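Local coordinates for protein L-Ala-D/L-Glu Epimerase (PDB 1JPD) that belongs to the enolase superfamily, pairing an N-terminal alpha+beta capping domain with a C-terminal TIM-barrel-like domain, at residues Q64-V68 with K83-A87. Residues are numbered along the deposited sequence; the frame is centred on the assembly and turned at random.
Sequences QIMSV and KILPA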
ATOM      1  N   GLN A  64     -17.195  -1.826 -13.447  1.00 45.24           N
ATOM      2  CA  GLN A  64     -17.722  -1.106 -12.287  1.00 46.08           C
ATOM      3  C   GLN A  64     -17.669   0.396 -12.495  1.00 48.87           C
ATOM      4  O   GLN A  64     -18.588   1.113 -12.101  1.00 52.01           O
ATOM      5  CB  GLN A  64     -16.942  -1.446 -11.015  1.00 47.74           C
ATOM      6  CG  GLN A  64     -16.974  -2.900 -10.595  1.00 46.97           C
ATOM      7  CD  GLN A  64     -16.261  -3.120  -9.274  1.00 49.02           C
ATOM      8  OE1 GLN A  64     -16.702  -2.639  -8.228  1.00 49.66           O
ATOM      9  NE2 GLN A  64     -15.150  -3.839  -9.316  1.00 45.70           N
ATOM     10  N   ILE A  65     -16.591   0.878 -13.111  1.00 50.97           N
ATOM     11  CA  ILE A  65     -16.451   2.313 -13.340  1.00 52.54           C
ATOM     12  C   ILE A  65     -17.496   2.807 -14.340  1.00 52.25           C
ATOM     13  O   ILE A  65     -18.188   3.803 -14.080  1.00 47.56           O
ATOM     14  CB  ILE A  65     -15.008   2.682 -13.828  1.00 50.16           C
ATOM     15  CG1 ILE A  65     -13.982   2.241 -12.778  1.00 45.96           C
ATOM     16  CG2 ILE A  65     -14.889   4.197 -14.041  1.00 45.51           C
ATOM     17  CD1 ILE A  65     -12.553   2.628 -13.085  1.00 41.79           C
ATOM     18  N   MET A  66     -17.618   2.109 -15.469  1.00 50.88           N
ATOM     19  CA  MET A  66     -18.595   2.487 -16.488  1.00 53.90           C
ATOM     20  C   MET A  66     -19.960   2.579 -15.829  1.00 54.70           C
ATOM     21  O   MET A  66     -20.676   3.566 -15.985  1.00 59.19           O
ATOM     22  CB  MET A  66     -18.668   1.447 -17.610  1.00 53.00           C
ATOM     23  CG  MET A  66     -17.365   1.175 -18.344  1.00 57.81           C
ATOM     24  SD  MET A  66     -16.470   2.667 -18.811  1.00 67.91           S
ATOM     25  CE  MET A  66     -17.752   3.616 -19.637  1.00 61.86           C
ATOM     26  N   SER A  67     -20.306   1.540 -15.079  1.00 54.75           N
ATOM     27  CA  SER A  67     -21.589   1.471 -14.394  1.00 55.52           C
ATOM     28  C   SER A  67     -21.939   2.764 -13.675  1.00 53.60           C
ATOM     29  O   SER A  67     -23.104   3.010 -13.374  1.00 58.71           O
ATOM     30  CB  SER A  67     -21.581   0.340 -13.369  1.00 58.11           C
ATOM     31  OG  SER A  67     -21.157   0.822 -12.104  1.00 61.47           O
ATOM     32  N   VAL A  68     -20.944   3.589 -13.385  1.00 48.56           N
ATOM     33  CA  VAL A  68     -21.238   4.821 -12.679  1.00 47.90           C
ATOM     34  C   VAL A  68     -20.813   6.076 -13.451  1.00 49.68           C
ATOM     35  O   VAL A  68     -20.798   7.186 -12.907  1.00 43.57           O
ATOM     36  CB  VAL A  68     -20.600   4.798 -11.265  1.00 48.46           C
ATOM     37  CG1 VAL A  68     -19.103   5.047 -11.350  1.00 43.34           C
ATOM     38  CG2 VAL A  68     -21.283   5.810 -10.375  1.00 51.06           C
ATOM     39  N   LYS A  83     -21.121   5.703  -1.322  1.00 60.82           N
ATOM     40  CA  LYS A  83     -22.336   4.916  -1.162  1.00 60.10           C
ATOM     41  C   LYS A  83     -22.730   4.146  -2.422  1.00 59.48           C
ATOM     42  O   LYS A  83     -23.497   3.190  -2.343  1.00 56.02           O
ATOM     43  CB  LYS A  83     -23.478   5.829  -0.720  1.00 59.38           C
ATOM     44  CG  LYS A  83     -23.147   6.665   0.506  1.00 59.72           C
ATOM     45  CD  LYS A  83     -24.182   7.750   0.718  1.00 63.64           C
ATOM     46  CE  LYS A  83     -23.724   8.758   1.749  1.00 63.57           C
ATOM     47  NZ  LYS A  83     -24.597   9.967   1.711  1.00 67.54           N
ATOM     48  N   ILE A  84     -22.194   4.553  -3.572  1.00 59.65           N
ATOM     49  CA  ILE A  84     -22.491   3.887  -4.844  1.00 60.63           C
ATOM     50  C   ILE A  84     -21.691   2.601  -5.074  1.00 60.55           C
ATOM     51  O   ILE A  84     -22.266   1.530  -5.257  1.00 62.33           O
ATOM     52  CB  ILE A  84     -22.232   4.820  -6.052  1.00 62.71           C
ATOM     53  CG1 ILE A  84     -23.222   5.981  -6.046  1.00 62.39           C
ATOM     54  CG2 ILE A  84     -22.350   4.033  -7.356  1.00 63.24           C
ATOM     55  CD1 ILE A  84     -22.994   6.971  -7.174  1.00 64.65           C
ATOM     56  N   LEU A  85     -20.366   2.706  -5.078  1.00 60.22           N
ATOM     57  CA  LEU A  85     -19.515   1.538  -5.307  1.00 56.43           C
ATOM     58  C   LEU A  85     -18.911   1.006  -4.012  1.00 52.46           C
ATOM     59  O   LEU A  85     -18.762   1.739  -3.035  1.00 55.57           O
ATOM     60  CB  LEU A  85     -18.372   1.890  -6.268  1.00 54.12           C
ATOM     61  CG  LEU A  85     -18.684   2.368  -7.686  1.00 51.72           C
ATOM     62  CD1 LEU A  85     -17.376   2.693  -8.381  1.00 51.21           C
ATOM     63  CD2 LEU A  85     -19.440   1.291  -8.454  1.00 50.56           C
ATOM     64  N   PRO A  86     -18.577  -0.290  -3.983  1.00 47.40           N
ATOM     65  CA  PRO A  86     -17.978  -0.877  -2.779  1.00 51.25           C
ATOM     66  C   PRO A  86     -16.472  -0.579  -2.777  1.00 53.79           C
ATOM     67  O   PRO A  86     -15.925  -0.157  -3.797  1.00 56.76           O
ATOM     68  CB  PRO A  86     -18.279  -2.367  -2.940  1.00 48.98           C
ATOM     69  CG  PRO A  86     -18.202  -2.557  -4.427  1.00 44.15           C
ATOM     70  CD  PRO A  86     -18.940  -1.336  -4.957  1.00 42.51           C
ATOM     71  N   ALA A  87     -15.801  -0.780  -1.646  1.00 51.02           N
ATOM     72  CA  ALA A  87     -14.367  -0.534  -1.593  1.00 45.65           C
ATOM     73  C   ALA A  87     -13.685  -1.502  -2.557  1.00 41.55           C
ATOM     74  O   ALA A  87     -14.021  -2.683  -2.591  1.00 46.27           O
ATOM     75  CB  ALA A  87     -13.852  -0.742  -0.184  1.00 46.54           C
TER
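Val68 and Leu85 meet through torsions that send branches of each across the gap: Val68 has CG1 set between its backbone N and carbonyl carbon (chi1 76°), while Leu85 has CG opposite its own carbonyl carbon (chi1 -61°) and CD1 carried on in an extended line. The setting is the N-terminal capping domain of an enolase-superfamily protein, where a three-stranded antiparallel sheet is followed by a group of helices. Here the end of helix 58-66 and the turn after it pack against the end of helix 78-84 and the loop after it, with no hydrogen bond passing between 64-68 and 83-87.

Val68, at the N-cap position of the next helix, uses its two methyls separately. CG1 meets Leu85 CD1 at 4.2 Å, and CG2 lies 3.7 Å from Ile84 CG2, with Ile84 CD1 on the same methyl at 3.8 Å. Ile84 thus offers both its branch methyl and the end of its longer arm to one valine methyl. Leu76, from a loop, touches both Val68 and Ile84, and Leu94 touches Val68 and Leu85, so the small apolar cluster also takes in helix 89-104. On helix 58-66, Ile65 turns away from 83-87 and packs on Val33 and Val35 of the sheet.

On the Gln64 side of the contact, the extended Gln64 chain runs obliquely to Pro86, its OE1 coming near the CG and CD corner of the ring, 4.1 Å from Pro86 CG, a loose approach. The Gln64 backbone carbonyl accepts a bond from within its own segment: Ser67 OG donates to Gln64 O at 2.6 Å, tilted 28° from the carbonyl plane. The second Leu85 methyl lies against this bonded pair, with CD2 3.7 Å from Gln64 O and 4.1 Å from Ser67 OG.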